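Local coordinates for 4-hydroxybenzoyl-CoA thioesterase (Staphylococcus aureus, PDB 6FDG), which probably hydrolyses the thioester of DHNA-CoA in the vitamin K2 pathway, as a hotdog-fold thioesterase of the 4-hydroxybenzoyl-CoA thioesterase family, at residues G24-W29 against Y92-E97; T28-A33 against G105-I110; D36-L41 against P127-A132; T78-Y83 against E131-V136. All blocks are in the same frame, centred on the assembly; numbering follows the deposited sequence.

Three of the four contacts radiate from helix 26-41, the long central helix of the hotdog fold: interaction 1 from its start, interaction 2 from the next turn, interaction 3 from its far end. Interactions 1 and 2, centres about 9 Å apart, share Thr28 and Trp29 and reach neighbouring strands of one sheet, 88-95 and 101-113. Interactions 3 and 4, centres about 8 Å apart, end on helix 127-141. The segments of 1 and 3 alternate along the chain (helix 26-41 twice, strand 88-95, helix 127-141), and their centres stand about 22 Å apart. Helix 26-41 thus meets the sheet along its first half and helix 127-141 at its far end, gathering sequence-distant residues around one helix.

Interaction 1 of 4, residues G24-W29 against Y92-E97; sequences GNYATW and YEIFNE
The aromatic rings of Tyr26 and Trp29 both meet one methyl, CD1 of Ile94. It sits at the edge of the indole, near the ring plane, 4.1 Å from Trp29 CE3, and approaches the Tyr26 ring obliquely. In the hotdog fold the sheet wraps around a long helix, and here the first turn of that helix (26-41) rests on strand 88-95. Ile94 is the only strand residue touching the other segment, and the CA atoms of Trp29 and Ile94 are still 9.3 Å apart, showing that side chains span the gap. Ile94 CG1 lies anti to the carbonyl carbon (chi1 -56°), and chi2 of -179° then extends CD1 toward the helix. No hydrogen bond crosses between the segments, and all three touching residues are buried. Trp29 directs its NE1 elsewhere, to Glu14 OE2, while the Tyr26 ring meets Tyr64 edge-to-face. Tyr26 CE2 lies 4.1 Å from Ile94 CD1. The closest approach across the two segments is Tyr26 CD2 to Ile94 CD1, at 3.8 Å.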
loop_
_atom_site.group_PDB
_atom_site.type_symbol
_atom_site.label_atom_id
_atom_site.label_comp_id
_atom_site.label_asym_id
_atom_site.label_seq_id
_atom_site.Cartn_x
_atom_site.Cartn_y
_atom_site.Cartn_z
ATOM N N GLY A 24 -6.647 5.709 -4.286
ATOM C CA GLY A 24 -5.207 5.984 -4.108
ATOM C C GLY A 24 -4.321 5.048 -4.818
ATOM O O GLY A 24 -3.101 5.377 -4.901
ATOM N N ASN A 25 -4.747 3.932 -5.341
ATOM C CA ASN A 25 -3.903 2.935 -6.021
ATOM C C ASN A 25 -3.707 3.266 -7.455
ATOM O O ASN A 25 -2.802 2.686 -8.112
ATOM C CB ASN A 25 -4.479 1.506 -5.860
ATOM C CG ASN A 25 -4.446 1.043 -4.479
ATOM O OD1 ASN A 25 -3.582 1.418 -3.689
ATOM N ND2 ASN A 25 -5.376 0.129 -4.114
ATOM N N TYR A 26 -4.434 4.218 -8.005
ATOM C CA TYR A 26 -4.306 4.483 -9.430
ATOM C C TYR A 26 -2.973 5.108 -9.754
ATOM O O TYR A 26 -2.458 4.877 -10.845
ATOM C CB TYR A 26 -5.461 5.380 -9.886
ATOM C CG TYR A 26 -6.805 4.668 -10.035
ATOM C CD1 TYR A 26 -7.553 4.142 -8.984
ATOM C CD2 TYR A 26 -7.291 4.496 -11.290
ATOM C CE1 TYR A 26 -8.779 3.555 -9.145
ATOM C CE2 TYR A 26 -8.600 3.920 -11.448
ATOM C CZ TYR A 26 -9.257 3.479 -10.380
ATOM O OH TYR A 26 -10.562 2.928 -10.592
ATOM N N ALA A 27 -2.353 5.862 -8.839
ATOM C CA ALA A 27 -1.011 6.361 -9.102
ATOM C C ALA A 27 -0.040 5.238 -9.379
ATOM O O ALA A 27 0.845 5.411 -10.256
ATOM C CB ALA A 27 -0.565 7.240 -7.991
ATOM N N THR A 28 -0.167 4.101 -8.699
ATOM C CA THR A 28 0.701 2.966 -8.954
ATOM C C THR A 28 0.490 2.425 -10.349
ATOM O O THR A 28 1.466 2.062 -11.041
ATOM C CB THR A 28 0.563 1.876 -7.884
ATOM O OG1 THR A 28 0.887 2.477 -6.636
ATOM C CG2 THR A 28 1.350 0.700 -8.146
ATOM N N TRP A 29 -0.753 2.376 -10.796
ATOM C CA TRP A 29 -1.014 1.904 -12.152
ATOM C C TRP A 29 -0.492 2.879 -13.189
ATOM O O TRP A 29 0.089 2.419 -14.193
ATOM C CB TRP A 29 -2.520 1.722 -12.384
ATOM C CG TRP A 29 -3.097 0.544 -11.617
ATOM C CD1 TRP A 29 -2.500 -0.243 -10.738
ATOM C CD2 TRP A 29 -4.457 0.072 -11.720
ATOM N NE1 TRP A 29 -3.363 -1.242 -10.241
ATOM C CE2 TRP A 29 -4.565 -1.028 -10.884
ATOM C CE3 TRP A 29 -5.561 0.494 -12.434
ATOM C CZ2 TRP A 29 -5.724 -1.819 -10.766
ATOM C CZ3 TRP A 29 -6.745 -0.251 -12.319
ATOM C CH2 TRP A 29 -6.780 -1.392 -11.490
ATOM N N TYR A 92 -2.777 9.836 -19.327
ATOM C CA TYR A 92 -3.238 8.466 -19.304
ATOM C C TYR A 92 -4.732 8.336 -19.502
ATOM O O TYR A 92 -5.534 9.213 -19.108
ATOM C CB TYR A 92 -3.020 7.822 -17.919
ATOM C CG TYR A 92 -1.586 8.028 -17.414
ATOM C CD1 TYR A 92 -1.292 9.193 -16.659
ATOM C CD2 TYR A 92 -0.614 7.102 -17.601
ATOM C CE1 TYR A 92 0.011 9.449 -16.225
ATOM C CE2 TYR A 92 0.706 7.335 -17.119
ATOM C CZ TYR A 92 0.966 8.473 -16.394
ATOM O OH TYR A 92 2.284 8.684 -15.871
ATOM N N GLU A 93 -5.110 7.221 -20.084
ATOM C CA GLU A 93 -6.553 6.773 -20.141
ATOM C C GLU A 93 -6.572 5.342 -19.720
ATOM O O GLU A 93 -5.764 4.539 -20.188
ATOM C CB GLU A 93 -7.118 6.891 -21.590
ATOM C CG GLU A 93 -7.267 8.282 -22.049
ATOM C CD GLU A 93 -7.696 8.451 -23.529
ATOM O OE1 GLU A 93 -7.502 7.518 -24.278
ATOM O OE2 GLU A 93 -8.055 9.588 -23.801
ATOM N N ILE A 94 -7.523 4.960 -18.860
ATOM C CA ILE A 94 -7.687 3.576 -18.453
ATOM C C ILE A 94 -9.031 3.036 -18.970
ATOM O O ILE A 94 -10.087 3.679 -18.757
ATOM C CB ILE A 94 -7.689 3.375 -16.956
ATOM C CG1 ILE A 94 -6.379 3.961 -16.336
ATOM C CG2 ILE A 94 -7.873 1.922 -16.608
ATOM C CD1 ILE A 94 -6.294 3.775 -14.853
ATOM N N PHE A 95 -8.941 1.946 -19.734
ATOM C CA PHE A 95 -10.159 1.250 -20.250
ATOM C C PHE A 95 -10.333 0.022 -19.483
ATOM O O PHE A 95 -9.448 -0.795 -19.196
ATOM C CB PHE A 95 -9.926 0.996 -21.757
ATOM C CG PHE A 95 -9.746 2.233 -22.578
ATOM C CD1 PHE A 95 -10.848 2.938 -23.137
ATOM C CD2 PHE A 95 -8.464 2.775 -22.784
ATOM C CE1 PHE A 95 -10.705 4.142 -23.842
ATOM C CE2 PHE A 95 -8.331 3.967 -23.502
ATOM C CZ PHE A 95 -9.410 4.649 -24.026
ATOM N N ASN A 96 -11.641 -0.240 -19.183
ATOM C CA ASN A 96 -12.014 -1.467 -18.526
ATOM C C ASN A 96 -12.119 -2.622 -19.522
ATOM O O ASN A 96 -11.952 -2.452 -20.690
ATOM C CB ASN A 96 -13.194 -1.232 -17.591
ATOM C CG ASN A 96 -14.548 -1.129 -18.290
ATOM O OD1 ASN A 96 -14.596 -1.332 -19.519
ATOM N ND2 ASN A 96 -15.508 -0.587 -17.605
ATOM N N GLU A 97 -12.529 -3.802 -18.999
ATOM C CA GLU A 97 -12.570 -5.034 -19.817
ATOM C C GLU A 97 -13.661 -4.960 -20.915
ATOM O O GLU A 97 -13.587 -5.580 -22.040
ATOM C CB GLU A 97 -12.875 -6.202 -18.833
ATOM C CG GLU A 97 -11.870 -7.236 -18.881
ATOM C CD GLU A 97 -12.200 -8.369 -17.943
ATOM O OE1 GLU A 97 -13.021 -9.251 -18.280
ATOM O OE2 GLU A 97 -11.603 -8.420 -16.868
#

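Interaction 2 of 4, residues T28-A33 against G105-I110; sequences TWFEVA and GSTELI
Thr107 OG1 is hydrogen-bonded to Tyr92 OH on the adjacent strand, while the other branch of the same side chain, the methyl CG2, meets Phe30 CD2 at 4.2 Å. Phe30 carries the whole contact from the helix side. With chi1 at -70° its CG is anti to the carbonyl carbon, which sends the ring out from the helix to the strand backbone at Gly105. This glycine has no side chain on the flank that faces the helix, and that absence lets the ring settle on the backbone: Gly105 CA comes within 3.9 Å of Phe30 CZ, and Ser106 N lies 4.1 Å from Phe30 CE2. All of these neighbours approach the ring obliquely. The short axes of helix 28-33 and strand 105-109 pass 9.9 Å apart with their directions at 67°, so the helix lies across the strand, as expected where the hotdog sheet wraps its central helix. No hydrogen bond links the two segments, leaving a purely packed interface. The Phe30 ring also stacks with that of Tyr92 and touches Ile94 on the same strand.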
loop_
_atom_site.group_PDB
_atom_site.type_symbol
_atom_site.label_atom_id
_atom_site.label_comp_id
_atom_site.label_asym_id
_atom_site.label_seq_id
_atom_site.Cartn_x
_atom_site.Cartn_y
_atom_site.Cartn_z
ATOM N N THR A 28 -0.167 4.101 -8.699
ATOM C CA THR A 28 0.701 2.966 -8.954
ATOM C C THR A 28 0.490 2.425 -10.349
ATOM O O THR A 28 1.466 2.062 -11.041
ATOM C CB THR A 28 0.563 1.876 -7.884
ATOM O OG1 THR A 28 0.887 2.477 -6.636
ATOM C CG2 THR A 28 1.350 0.700 -8.146
ATOM N N TRP A 29 -0.753 2.376 -10.796
ATOM C CA TRP A 29 -1.014 1.904 -12.152
ATOM C C TRP A 29 -0.492 2.879 -13.189
ATOM O O TRP A 29 0.089 2.419 -14.193
ATOM C CB TRP A 29 -2.520 1.722 -12.384
ATOM C CG TRP A 29 -3.097 0.544 -11.617
ATOM C CD1 TRP A 29 -2.500 -0.243 -10.738
ATOM C CD2 TRP A 29 -4.457 0.072 -11.720
ATOM N NE1 TRP A 29 -3.363 -1.242 -10.241
ATOM C CE2 TRP A 29 -4.565 -1.028 -10.884
ATOM C CE3 TRP A 29 -5.561 0.494 -12.434
ATOM C CZ2 TRP A 29 -5.724 -1.819 -10.766
ATOM C CZ3 TRP A 29 -6.745 -0.251 -12.319
ATOM C CH2 TRP A 29 -6.780 -1.392 -11.490
ATOM N N PHE A 30 -0.562 4.188 -12.936
ATOM C CA PHE A 30 0.058 5.171 -13.863
ATOM C C PHE A 30 1.549 4.934 -13.875
ATOM O O PHE A 30 2.156 5.063 -14.965
ATOM C CB PHE A 30 -0.239 6.579 -13.463
ATOM C CG PHE A 30 -1.671 7.036 -13.645
ATOM C CD1 PHE A 30 -2.655 6.347 -14.316
ATOM C CD2 PHE A 30 -1.998 8.320 -13.181
ATOM C CE1 PHE A 30 -3.958 6.866 -14.476
ATOM C CE2 PHE A 30 -3.254 8.867 -13.374
ATOM C CZ PHE A 30 -4.230 8.099 -14.018
ATOM N N GLU A 31 2.199 4.629 -12.737
ATOM C CA GLU A 31 3.634 4.344 -12.736
ATOM C C GLU A 31 3.968 3.148 -13.574
ATOM O O GLU A 31 4.936 3.191 -14.373
ATOM C CB GLU A 31 4.071 4.163 -11.294
ATOM C CG GLU A 31 5.479 3.627 -11.161
ATOM C CD GLU A 31 5.717 3.165 -9.710
ATOM O OE1 GLU A 31 5.686 1.882 -9.447
ATOM O OE2 GLU A 31 6.073 4.041 -8.865
ATOM N N VAL A 32 3.237 2.047 -13.402
ATOM C CA VAL A 32 3.475 0.857 -14.192
ATOM C C VAL A 32 3.368 1.201 -15.686
ATOM O O VAL A 32 4.217 0.810 -16.497
ATOM C CB VAL A 32 2.486 -0.258 -13.790
ATOM C CG1 VAL A 32 2.504 -1.465 -14.786
ATOM C CG2 VAL A 32 2.803 -0.743 -12.417
ATOM N N ALA A 33 2.381 1.926 -16.066
ATOM C CA ALA A 33 2.172 2.332 -17.458
ATOM C C ALA A 33 3.239 3.221 -17.976
ATOM O O ALA A 33 3.739 3.004 -19.113
ATOM C CB ALA A 33 0.766 2.899 -17.610
ATOM N N GLY A 105 -6.014 10.796 -16.497
ATOM C CA GLY A 105 -5.204 11.535 -15.486
ATOM C C GLY A 105 -3.930 11.968 -16.089
ATOM O O GLY A 105 -3.694 11.850 -17.363
ATOM N N SER A 106 -3.042 12.516 -15.281
ATOM C CA SER A 106 -1.771 13.009 -15.719
ATOM C C SER A 106 -0.784 13.005 -14.593
ATOM O O SER A 106 -1.145 13.025 -13.392
ATOM C CB SER A 106 -1.847 14.404 -16.297
ATOM O OG SER A 106 -2.322 15.348 -15.378
ATOM N N THR A 107 0.496 12.942 -14.910
ATOM C CA THR A 107 1.613 13.100 -13.977
ATOM C C THR A 107 2.690 13.978 -14.539
ATOM O O THR A 107 3.168 13.690 -15.711
ATOM C CB THR A 107 2.261 11.801 -13.578
ATOM O OG1 THR A 107 2.742 11.125 -14.783
ATOM C CG2 THR A 107 1.329 10.852 -12.793
ATOM N N GLU A 108 3.159 14.973 -13.801
ATOM C CA GLU A 108 4.388 15.736 -14.168
ATOM C C GLU A 108 5.520 15.089 -13.472
ATOM O O GLU A 108 5.475 14.769 -12.270
ATOM C CB GLU A 108 4.177 17.170 -13.745
ATOM C CG GLU A 108 5.435 18.060 -14.124
ATOM C CD GLU A 108 5.215 19.440 -13.583
ATOM O OE1 GLU A 108 5.070 19.548 -12.350
ATOM O OE2 GLU A 108 5.214 20.379 -14.355
ATOM N N LEU A 109 6.654 14.919 -14.204
ATOM C CA LEU A 109 7.892 14.265 -13.758
ATOM C C LEU A 109 9.040 15.256 -13.990
ATOM O O LEU A 109 9.041 15.962 -15.020
ATOM C CB LEU A 109 8.206 13.003 -14.476
ATOM C CG LEU A 109 7.462 11.728 -14.219
ATOM C CD1 LEU A 109 7.960 11.129 -13.004
ATOM C CD2 LEU A 109 5.975 11.789 -14.220
ATOM N N ILE A 110 9.975 15.262 -13.103
ATOM C CA ILE A 110 11.289 15.994 -13.228
ATOM C C ILE A 110 12.360 14.941 -13.045
ATOM O O ILE A 110 12.128 13.827 -12.622
ATOM C CB ILE A 110 11.437 17.207 -12.275
ATOM C CG1 ILE A 110 11.386 16.756 -10.807
ATOM C CG2 ILE A 110 10.368 18.192 -12.572
ATOM C CD1 ILE A 110 11.715 17.768 -9.729
#

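Interaction 3 of 4, residues D36-L41 against P127-A132; sequences DYISKL and PDWHEA
Ile38 offers its branch methyl CG2 to the six-membered part of the Trp129 indole, lying 3.8 Å from both CH2 and CZ3. The methyl reaches these two atoms obliquely, and its equal distances put it level with the middle of the CZ3-CH2 bond. Since CG1 of Ile38 is anti to the carbonyl carbon (chi1 -68°), CG2 takes the place across from the backbone N and is the branch presented to the tryptophan. Trp129 meets it with its ring end, chi1 of -70° swinging the indole across to Ile38. One turn on in the first helix, the Leu41 chain leaves with CG trans to the backbone N (chi1 -163°), which carries CD2 to 4.4 Å from Ala132 CB. This looser touch coincides with the closest CA pair, Leu41 and Ala132 at 7.7 Å. Elsewhere on helix 36-41, Lys40 runs extended and brings NZ to the syn side of Asp36 OD2 at 2.8 Å, a salt bridge within the helix; that oxygen is also hydrogen-bonded to Thr6 OG1. Phe43 packs beside Ile38, Trp129 and Ala132. The contact is helix-to-helix packing that joins the end of the long hotdog helix, 26-41, to helix 127-141, which comes after strand 101-113 in the chain.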
loop_
_atom_site.group_PDB
_atom_site.type_symbol
_atom_site.label_atom_id
_atom_site.label_comp_id
_atom_site.label_asym_id
_atom_site.label_seq_id
_atom_site.Cartn_x
_atom_site.Cartn_y
_atom_site.Cartn_z
ATOM N N ASP A 36 6.327 1.329 -18.578
ATOM C CA ASP A 36 6.181 0.491 -19.773
ATOM C C ASP A 36 6.373 1.381 -20.976
ATOM O O ASP A 36 7.004 0.960 -21.992
ATOM C CB ASP A 36 4.760 -0.129 -19.774
ATOM C CG ASP A 36 4.531 -1.146 -20.878
ATOM O OD1 ASP A 36 5.430 -1.982 -21.123
ATOM O OD2 ASP A 36 3.432 -1.043 -21.474
ATOM N N TYR A 37 5.854 2.612 -21.043
ATOM C CA TYR A 37 6.064 3.576 -22.138
ATOM C C TYR A 37 7.567 3.740 -22.320
ATOM O O TYR A 37 8.105 3.674 -23.445
ATOM C CB TYR A 37 5.346 4.895 -21.869
ATOM C CG TYR A 37 5.589 5.951 -22.858
ATOM C CD1 TYR A 37 6.724 6.771 -22.799
ATOM C CD2 TYR A 37 4.677 6.203 -23.905
ATOM C CE1 TYR A 37 6.961 7.775 -23.706
ATOM C CE2 TYR A 37 4.876 7.216 -24.829
ATOM C CZ TYR A 37 6.013 7.995 -24.757
ATOM O OH TYR A 37 6.214 9.029 -25.710
ATOM N N ILE A 38 8.290 4.055 -21.257
ATOM C CA ILE A 38 9.705 4.324 -21.376
ATOM C C ILE A 38 10.399 3.073 -21.916
ATOM O O ILE A 38 11.358 3.262 -22.768
ATOM C CB ILE A 38 10.197 4.744 -19.941
ATOM C CG1 ILE A 38 9.625 6.089 -19.534
ATOM C CG2 ILE A 38 11.762 4.665 -19.865
ATOM C CD1 ILE A 38 9.902 6.448 -18.079
ATOM N N SER A 39 10.115 1.934 -21.404
ATOM C CA SER A 39 10.757 0.734 -21.958
ATOM C C SER A 39 10.504 0.565 -23.444
ATOM O O SER A 39 11.356 0.281 -24.310
ATOM C CB SER A 39 10.314 -0.449 -21.152
ATOM O OG SER A 39 10.907 -1.682 -21.439
ATOM N N LYS A 40 9.270 0.714 -23.844
ATOM C CA LYS A 40 8.899 0.565 -25.272
ATOM C C LYS A 40 9.544 1.571 -26.104
ATOM O O LYS A 40 9.842 1.298 -27.336
ATOM C CB LYS A 40 7.363 0.526 -25.377
ATOM C CG LYS A 40 6.779 -0.749 -24.872
ATOM C CD LYS A 40 5.270 -0.781 -24.649
ATOM C CE LYS A 40 4.739 -2.105 -24.449
ATOM N NZ LYS A 40 3.299 -2.075 -24.119
ATOM N N LEU A 41 9.864 2.752 -25.667
ATOM C CA LEU A 41 10.519 3.778 -26.422
ATOM C C LEU A 41 11.992 3.399 -26.525
ATOM O O LEU A 41 12.605 3.968 -27.453
ATOM C CB LEU A 41 10.332 5.170 -25.770
ATOM C CG LEU A 41 10.599 6.339 -26.575
ATOM C CD1 LEU A 41 9.723 6.392 -27.844
ATOM C CD2 LEU A 41 10.482 7.565 -25.653
ATOM N N PRO A 127 21.569 12.326 -23.175
ATOM C CA PRO A 127 21.282 12.919 -24.510
ATOM C C PRO A 127 20.449 11.945 -25.380
ATOM O O PRO A 127 19.700 12.536 -26.191
ATOM C CB PRO A 127 22.705 13.222 -25.137
ATOM C CG PRO A 127 23.645 12.526 -24.173
ATOM C CD PRO A 127 23.013 12.279 -22.833
ATOM N N ASP A 128 20.618 10.666 -25.281
ATOM C CA ASP A 128 19.878 9.705 -26.072
ATOM C C ASP A 128 18.374 9.771 -25.679
ATOM O O ASP A 128 17.487 9.652 -26.612
ATOM C CB ASP A 128 20.366 8.295 -25.817
ATOM C CG ASP A 128 20.684 7.935 -24.286
ATOM O OD1 ASP A 128 21.052 8.787 -23.374
ATOM O OD2 ASP A 128 20.611 6.699 -24.013
ATOM N N TRP A 129 18.049 9.870 -24.383
ATOM C CA TRP A 129 16.608 10.014 -23.989
ATOM C C TRP A 129 16.128 11.317 -24.525
ATOM O O TRP A 129 14.991 11.395 -25.097
ATOM C CB TRP A 129 16.494 10.005 -22.459
ATOM C CG TRP A 129 16.748 8.788 -21.752
ATOM C CD1 TRP A 129 17.884 8.019 -21.731
ATOM C CD2 TRP A 129 15.875 8.184 -20.748
ATOM N NE1 TRP A 129 17.775 7.013 -20.804
ATOM C CE2 TRP A 129 16.593 7.124 -20.155
ATOM C CE3 TRP A 129 14.597 8.486 -20.302
ATOM C CZ2 TRP A 129 16.057 6.327 -19.196
ATOM C CZ3 TRP A 129 14.092 7.639 -19.252
ATOM C CH2 TRP A 129 14.845 6.609 -18.784
ATOM N N HIS A 130 16.799 12.454 -24.407
ATOM C CA HIS A 130 16.394 13.699 -24.983
ATOM C C HIS A 130 16.102 13.680 -26.466
ATOM O O HIS A 130 15.119 14.255 -26.934
ATOM C CB HIS A 130 17.454 14.837 -24.668
ATOM C CG HIS A 130 17.171 16.088 -25.348
ATOM N ND1 HIS A 130 16.177 16.913 -25.020
ATOM C CD2 HIS A 130 17.813 16.668 -26.422
ATOM C CE1 HIS A 130 16.193 17.997 -25.796
ATOM N NE2 HIS A 130 17.188 17.851 -26.666
ATOM N N GLU A 131 16.981 12.978 -27.189
ATOM C CA GLU A 131 16.763 12.983 -28.672
ATOM C C GLU A 131 15.434 12.256 -28.907
ATOM O O GLU A 131 14.719 12.753 -29.780
ATOM C CB GLU A 131 17.947 12.267 -29.324
ATOM C CG GLU A 131 17.755 11.838 -30.804
ATOM C CD GLU A 131 18.937 10.984 -31.324
ATOM O OE1 GLU A 131 19.324 9.969 -30.689
ATOM O OE2 GLU A 131 19.506 11.337 -32.379
ATOM N N ALA A 132 15.205 11.137 -28.225
ATOM C CA ALA A 132 13.962 10.329 -28.447
ATOM C C ALA A 132 12.701 11.102 -28.036
ATOM O O ALA A 132 11.750 11.236 -28.837
ATOM C CB ALA A 132 14.051 9.038 -27.805
#

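Interaction 4 of 4, residues T78-Y83 against E131-V136; sequences TWVEKY and EAYSKV
Helix 127-141 packs against the bulged end of strand 73-83, and Tyr83 and Tyr133 make the main touch between them, a CH-pi contact. Tyr133 CB stands over the face of the Tyr83 ring, 3.5 Å from its centroid and only 7° off the normal. Tyr83 CG is anti to its own backbone N (chi1 167°), swinging the ring against the helix. The two phenol rings are oblique, with centroids 5.4 Å apart and planes at 48°. Ser134 OG comes 3.5 Å from Tyr83 CE2, although its hydrogen bond goes to His130 O. Just before Tyr83, strand 73-83 of the hotdog sheet is interrupted by a classic beta bulge, in which Glu81 and Lys82 both face Val89 and the chain turns a corner. Ahead of this corner Val80 points toward the helix, its CG2 4.0 Å from Tyr133 CE2, while Trp79 NE1 donates to Glu81 OE1 at 3.0 Å, in the indole plane. The phenol oxygens are tied down separately: Tyr83 OH is hydrogen-bonded to His130 ND1, and Tyr133 OH to Tyr90 OH.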
loop_
_atom_site.group_PDB
_atom_site.type_symbol
_atom_site.label_atom_id
_atom_site.label_comp_id
_atom_site.label_asym_id
_atom_site.label_seq_id
_atom_site.Cartn_x
_atom_site.Cartn_y
_atom_site.Cartn_z
ATOM N N THR A 78 -0.903 5.483 -22.492
ATOM C CA THR A 78 0.041 6.500 -22.010
ATOM C C THR A 78 0.647 7.270 -23.100
ATOM O O THR A 78 1.101 6.616 -24.070
ATOM C CB THR A 78 1.130 5.830 -21.196
ATOM O OG1 THR A 78 0.614 5.043 -20.159
ATOM C CG2 THR A 78 2.069 6.889 -20.564
ATOM N N TRP A 79 0.756 8.549 -22.969
ATOM C CA TRP A 79 1.515 9.370 -23.961
ATOM C C TRP A 79 2.094 10.569 -23.245
ATOM O O TRP A 79 1.789 10.855 -22.055
ATOM C CB TRP A 79 0.649 9.881 -25.136
ATOM C CG TRP A 79 -0.418 10.783 -24.822
ATOM C CD1 TRP A 79 -0.393 12.150 -24.985
ATOM C CD2 TRP A 79 -1.756 10.488 -24.391
ATOM N NE1 TRP A 79 -1.603 12.704 -24.637
ATOM C CE2 TRP A 79 -2.438 11.696 -24.276
ATOM C CE3 TRP A 79 -2.421 9.289 -24.036
ATOM C CZ2 TRP A 79 -3.836 11.748 -23.919
ATOM C CZ3 TRP A 79 -3.701 9.387 -23.624
ATOM C CH2 TRP A 79 -4.358 10.568 -23.583
ATOM N N VAL A 80 3.098 11.199 -23.838
ATOM C CA VAL A 80 3.739 12.398 -23.307
ATOM C C VAL A 80 3.052 13.608 -23.901
ATOM O O VAL A 80 3.215 13.935 -25.109
ATOM C CB VAL A 80 5.238 12.362 -23.566
ATOM C CG1 VAL A 80 5.812 13.704 -23.057
ATOM C CG2 VAL A 80 5.877 11.166 -22.900
ATOM N N GLU A 81 2.237 14.328 -23.140
ATOM C CA GLU A 81 1.532 15.517 -23.608
ATOM C C GLU A 81 2.474 16.636 -23.819
ATOM O O GLU A 81 2.302 17.443 -24.751
ATOM C CB GLU A 81 0.458 15.865 -22.592
ATOM C CG GLU A 81 -0.442 17.030 -22.983
ATOM C CD GLU A 81 -1.232 16.832 -24.225
ATOM O OE1 GLU A 81 -1.522 15.665 -24.692
ATOM O OE2 GLU A 81 -1.769 17.898 -24.689
ATOM N N LYS A 82 3.466 16.791 -22.934
ATOM C CA LYS A 82 4.417 17.906 -23.038
ATOM C C LYS A 82 5.800 17.416 -22.597
ATOM O O LYS A 82 5.938 16.858 -21.495
ATOM C CB LYS A 82 4.027 19.068 -22.139
ATOM C CG LYS A 82 2.557 19.597 -22.236
ATOM C CD LYS A 82 2.034 20.333 -20.993
ATOM C CE LYS A 82 0.715 21.038 -21.342
ATOM N NZ LYS A 82 0.719 22.463 -20.852
ATOM N N TYR A 83 6.835 17.644 -23.396
ATOM C CA TYR A 83 8.196 17.363 -23.037
ATOM C C TYR A 83 9.004 18.591 -23.036
ATOM O O TYR A 83 8.954 19.384 -24.036
ATOM C CB TYR A 83 8.808 16.339 -24.019
ATOM C CG TYR A 83 10.290 16.264 -23.856
ATOM C CD1 TYR A 83 10.838 15.656 -22.713
ATOM C CD2 TYR A 83 11.208 16.784 -24.769
ATOM C CE1 TYR A 83 12.188 15.631 -22.495
ATOM C CE2 TYR A 83 12.578 16.751 -24.544
ATOM C CZ TYR A 83 13.048 16.183 -23.404
ATOM O OH TYR A 83 14.385 16.093 -23.091
ATOM N N GLU A 131 16.981 12.978 -27.189
ATOM C CA GLU A 131 16.763 12.983 -28.672
ATOM C C GLU A 131 15.434 12.256 -28.907
ATOM O O GLU A 131 14.719 12.753 -29.780
ATOM C CB GLU A 131 17.947 12.267 -29.324
ATOM C CG GLU A 131 17.755 11.838 -30.804
ATOM C CD GLU A 131 18.937 10.984 -31.324
ATOM O OE1 GLU A 131 19.324 9.969 -30.689
ATOM O OE2 GLU A 131 19.506 11.337 -32.379
ATOM N N ALA A 132 15.205 11.137 -28.225
ATOM C CA ALA A 132 13.962 10.329 -28.447
ATOM C C ALA A 132 12.701 11.102 -28.036
ATOM O O ALA A 132 11.750 11.236 -28.837
ATOM C CB ALA A 132 14.051 9.038 -27.805
ATOM N N TYR A 133 12.797 11.784 -26.855
ATOM C CA TYR A 133 11.627 12.556 -26.440
ATOM C C TYR A 133 11.315 13.732 -27.295
ATOM O O TYR A 133 10.194 14.145 -27.500
ATOM C CB TYR A 133 11.773 12.956 -24.896
ATOM C CG TYR A 133 11.345 11.860 -23.929
ATOM C CD1 TYR A 133 11.993 10.698 -23.784
ATOM C CD2 TYR A 133 10.220 12.049 -23.172
ATOM C CE1 TYR A 133 11.589 9.701 -22.903
ATOM C CE2 TYR A 133 9.801 11.070 -22.251
ATOM C CZ TYR A 133 10.417 9.923 -22.189
ATOM O OH TYR A 133 10.021 8.897 -21.304
ATOM N N SER A 134 12.380 14.395 -27.804
ATOM C CA SER A 134 12.250 15.530 -28.639
ATOM C C SER A 134 11.664 15.076 -30.029
ATOM O O SER A 134 10.790 15.807 -30.527
ATOM C CB SER A 134 13.614 16.224 -28.937
ATOM O OG SER A 134 14.046 16.879 -27.757
ATOM N N LYS A 135 12.080 13.990 -30.518
ATOM C CA LYS A 135 11.520 13.437 -31.777
ATOM C C LYS A 135 10.031 13.134 -31.600
ATOM O O LYS A 135 9.216 13.537 -32.399
ATOM C CB LYS A 135 12.237 12.205 -32.186
ATOM C CG LYS A 135 11.672 11.403 -33.383
ATOM C CD LYS A 135 12.549 10.192 -33.738
ATOM C CE LYS A 135 12.032 9.413 -34.956
ATOM N NZ LYS A 135 11.725 10.354 -36.094
ATOM N N VAL A 136 9.703 12.451 -30.457
ATOM C CA VAL A 136 8.284 12.169 -30.157
ATOM C C VAL A 136 7.496 13.385 -30.069
ATOM O O VAL A 136 6.361 13.461 -30.542
ATOM C CB VAL A 136 8.202 11.210 -28.903
ATOM C CG1 VAL A 136 6.760 11.156 -28.437
ATOM C CG2 VAL A 136 8.706 9.838 -29.225
#